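Local coordinates for protein chloromuconate cycloisomerase (Rhodococcus opacus, PDB 4M0X) that belongs to the enolase superfamily, pairing an N-terminal capping domain with a TIM-barrel-like domain that binds a manganese ion, at residues 300-303 / 304-308; 312-315 / 316-319. All coordinates share one frame; numbering follows the deposited sequence.

Interaction 1. Residues 300-303 / 304-308; sequences TPES and SVMGA
S303 leads straight into the helix that starts at S304, and its carbonyl takes the first turn's bond, G307 N lying 3.0 Å from S303 O. The side chain of S303 is the N-cap. With OG placed between the backbone N and the carbonyl carbon (chi1 69°), it turns back over the helix start and accepts from V305 N, 3.2 Å from S303 OG. S303 OG is also hydrogen-bonded to E49 of strand 45-51, whose carboxylate takes M306 N as well, while E335 takes S304 N. E302 meets the first turn through its aliphatic part. E302 CG rests 3.7 Å from M306 CG and lies beside G307 N; the side chains of E302 and M306 cross at about a right angle. A bend at chi2 (-48°) then carries the carboxylate back over its own loop, where T300 N bonds to E302 OE2 at 3.0 Å, nearly along the C-O axis; in sequence this bond spans P301, whose peptide link from T300 is cis. The N-H groups of the first turn, which no helical carbonyl can meet, are thus taken up by a serine and by acidic side chains, whose negative charge would probably be stabilised by the helix dipole.

Interaction 2. Residues 312-315 / 316-319; sequences QLYG and TMPD
T316 folds back onto L313 at the end of the helix, and hydrogen bonds to carbonyls of the last turn form the first group of contacts. T316 N is 2.9 Å from Q312 O, the regular helical bond, and also approaches L313 O, 2.7 Å away, from well above that carbonyl's plane. The hydroxyl reaches the same oxygen differently: T316 OG1 donates to L313 O at 2.9 Å, in the carbonyl plane and on a lone pair. Its chi1 of 77° sets OG1 between the backbone N and the carbonyl carbon, facing back down the helix. L313 O therefore accepts from both the amide and the hydroxyl of T316. M317, the first residue to leave helical backbone angles, adds weak bonds from its N to L313 O and to Y314 O, the latter at 3.3 Å.

The second group is apolar. M317 runs back along the helix with its chain extended at chi2 (170°), and M317 SD rests against both L313 and Y314, 4.1 Å from L313 CG and 4.1 Å from Y314 CD1. The methionine and tyrosine side chains lie side by side and point the same way. M317 SD stands 5.3 Å from the centroid of the Y314 ring in an oblique Met-aromatic contact.

Several neighbours surround this helix end. L313 packs on helix 278-291 and M317 on C295 of strand 294-297, while the hydroxyl of Y314 is hydrogen-bonded to A298 O just beyond that strand. Q312 bonds to S124 of helix 123-126, which T316 also touches, and D319 OD1 accepts a hydrogen bond from C295 N as the chain heads for strand 323-324.

Overall arrangement
Interactions 1 and 2 mark the two ends of helix 304-316, their centres 15 Å apart, with no touch between them beyond the shared helix. They bracket the helix of a beta-alpha-beta crossover that joins the neighbouring parallel strands 294-297 and 323-324. The segments of interaction 1 lie against the N-terminal domain through strands 27-40 and 45-51, whereas interaction 2 is turned to helices 123-126 and 278-291. Neither contact supplies a ligand of the manganese ion, which is held by D196, E222 and D247; the side chain of E302 is about 11 Å from the manganese ion, and that of Y314 is also about 11 Å from the manganese ion. L326, in the loop after strand 323-324, touches both.

Interaction 1. Residues 300-303 / 304-308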
# COMPACT_ATOMS: atom_id res chain seq x y z
N THR A 300 7.71 -30.52 19.59
CA THR A 300 6.83 -31.18 18.63
C THR A 300 5.66 -31.96 19.29
O THR A 300 4.53 -31.90 18.82
CB THR A 300 7.63 -32.01 17.59
OG1 THR A 300 8.40 -31.12 16.78
CG2 THR A 300 6.70 -32.77 16.69
N PRO A 301 5.90 -32.65 20.41
CA PRO A 301 7.13 -32.85 21.14
C PRO A 301 7.92 -33.98 20.51
O PRO A 301 7.57 -34.46 19.44
CB PRO A 301 6.63 -33.25 22.56
CG PRO A 301 5.14 -33.29 22.48
CD PRO A 301 4.80 -33.42 21.02
N GLU A 302 8.96 -34.41 21.19
CA GLU A 302 9.89 -35.39 20.65
C GLU A 302 10.53 -36.13 21.84
O GLU A 302 10.36 -35.72 23.01
CB GLU A 302 10.94 -34.69 19.77
CG GLU A 302 11.75 -33.56 20.42
CD GLU A 302 10.90 -32.55 21.19
OE1 GLU A 302 10.85 -32.66 22.44
OE2 GLU A 302 10.26 -31.68 20.54
N SER A 303 11.23 -37.21 21.53
CA SER A 303 11.91 -37.96 22.54
C SER A 303 13.23 -37.25 22.81
O SER A 303 13.45 -36.13 22.32
CB SER A 303 12.20 -39.33 21.99
OG SER A 303 13.16 -39.19 20.98
N SER A 304 14.13 -37.90 23.55
CA SER A 304 15.44 -37.31 23.79
C SER A 304 16.36 -37.28 22.58
O SER A 304 17.29 -36.47 22.55
CB SER A 304 16.13 -37.97 24.97
OG SER A 304 15.50 -37.52 26.16
N VAL A 305 16.09 -38.12 21.57
CA VAL A 305 16.90 -38.10 20.35
C VAL A 305 16.85 -36.74 19.61
O VAL A 305 17.90 -36.11 19.42
CB VAL A 305 16.54 -39.26 19.39
CG1 VAL A 305 17.43 -39.23 18.14
CG2 VAL A 305 16.64 -40.59 20.11
N MET A 306 15.66 -36.31 19.19
CA MET A 306 15.45 -34.99 18.55
C MET A 306 15.56 -33.84 19.58
O MET A 306 16.10 -32.77 19.27
CB MET A 306 14.09 -34.97 17.81
CG MET A 306 13.62 -33.61 17.24
SD MET A 306 14.62 -32.91 15.90
CE MET A 306 14.53 -34.17 14.62
N GLY A 307 15.07 -34.10 20.79
CA GLY A 307 15.16 -33.14 21.89
C GLY A 307 16.58 -32.68 22.17
O GLY A 307 16.83 -31.48 22.31
N ALA A 308 17.50 -33.64 22.24
CA ALA A 308 18.94 -33.33 22.33
C ALA A 308 19.50 -32.42 21.20
O ALA A 308 20.17 -31.45 21.50
CB ALA A 308 19.77 -34.60 22.47

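Interaction 2. Residues 312-315 / 316-319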
# COMPACT_ATOMS: atom_id res chain seq x y z
N GLN A 312 20.59 -28.30 21.61
CA GLN A 312 21.82 -27.69 21.15
C GLN A 312 21.53 -26.50 20.23
O GLN A 312 22.07 -25.41 20.42
CB GLN A 312 22.74 -28.72 20.50
CG GLN A 312 23.59 -29.46 21.52
CD GLN A 312 24.47 -30.52 20.90
OE1 GLN A 312 25.04 -30.33 19.82
NE2 GLN A 312 24.60 -31.65 21.59
N LEU A 313 20.67 -26.71 19.23
CA LEU A 313 20.21 -25.62 18.38
C LEU A 313 19.85 -24.39 19.21
O LEU A 313 20.45 -23.31 19.06
CB LEU A 313 18.99 -26.05 17.55
CG LEU A 313 18.31 -24.94 16.76
CD1 LEU A 313 19.27 -24.38 15.71
CD2 LEU A 313 17.05 -25.46 16.10
N TYR A 314 18.89 -24.59 20.12
CA TYR A 314 18.35 -23.51 20.95
C TYR A 314 19.45 -22.86 21.77
O TYR A 314 19.43 -21.65 21.97
CB TYR A 314 17.22 -24.03 21.84
CG TYR A 314 16.08 -24.75 21.13
CD1 TYR A 314 15.97 -24.73 19.74
CD2 TYR A 314 15.08 -25.41 21.86
CE1 TYR A 314 14.93 -25.38 19.09
CE2 TYR A 314 14.02 -26.06 21.20
CZ TYR A 314 13.96 -26.04 19.82
OH TYR A 314 12.94 -26.67 19.12
N GLY A 315 20.42 -23.63 22.23
CA GLY A 315 21.59 -23.06 22.88
C GLY A 315 22.53 -22.27 21.96
O GLY A 315 23.29 -21.41 22.44
N THR A 316 22.53 -22.55 20.65
CA THR A 316 23.35 -21.74 19.77
C THR A 316 22.65 -20.44 19.42
O THR A 316 23.26 -19.50 19.01
CB THR A 316 23.80 -22.44 18.45
OG1 THR A 316 22.73 -22.49 17.50
CG2 THR A 316 24.36 -23.84 18.67
N MET A 317 21.33 -20.41 19.58
CA MET A 317 20.51 -19.33 19.05
C MET A 317 20.65 -18.03 19.84
O MET A 317 20.78 -18.06 21.07
CB MET A 317 19.06 -19.77 19.05
CG MET A 317 18.67 -20.47 17.78
SD MET A 317 17.05 -21.24 17.95
CE MET A 317 15.92 -19.87 18.13
N PRO A 318 20.62 -16.88 19.12
CA PRO A 318 20.85 -15.62 19.81
C PRO A 318 19.65 -15.20 20.64
O PRO A 318 19.78 -14.33 21.51
CB PRO A 318 21.07 -14.63 18.66
CG PRO A 318 20.30 -15.20 17.52
CD PRO A 318 20.41 -16.70 17.67
N ASP A 319 18.49 -15.81 20.39
CA ASP A 319 17.25 -15.34 21.01
C ASP A 319 16.29 -16.48 21.30
O ASP A 319 15.93 -17.24 20.41
CB ASP A 319 16.56 -14.29 20.12
CG ASP A 319 15.28 -13.73 20.75
OD1 ASP A 319 14.21 -14.36 20.65
OD2 ASP A 319 15.34 -12.64 21.35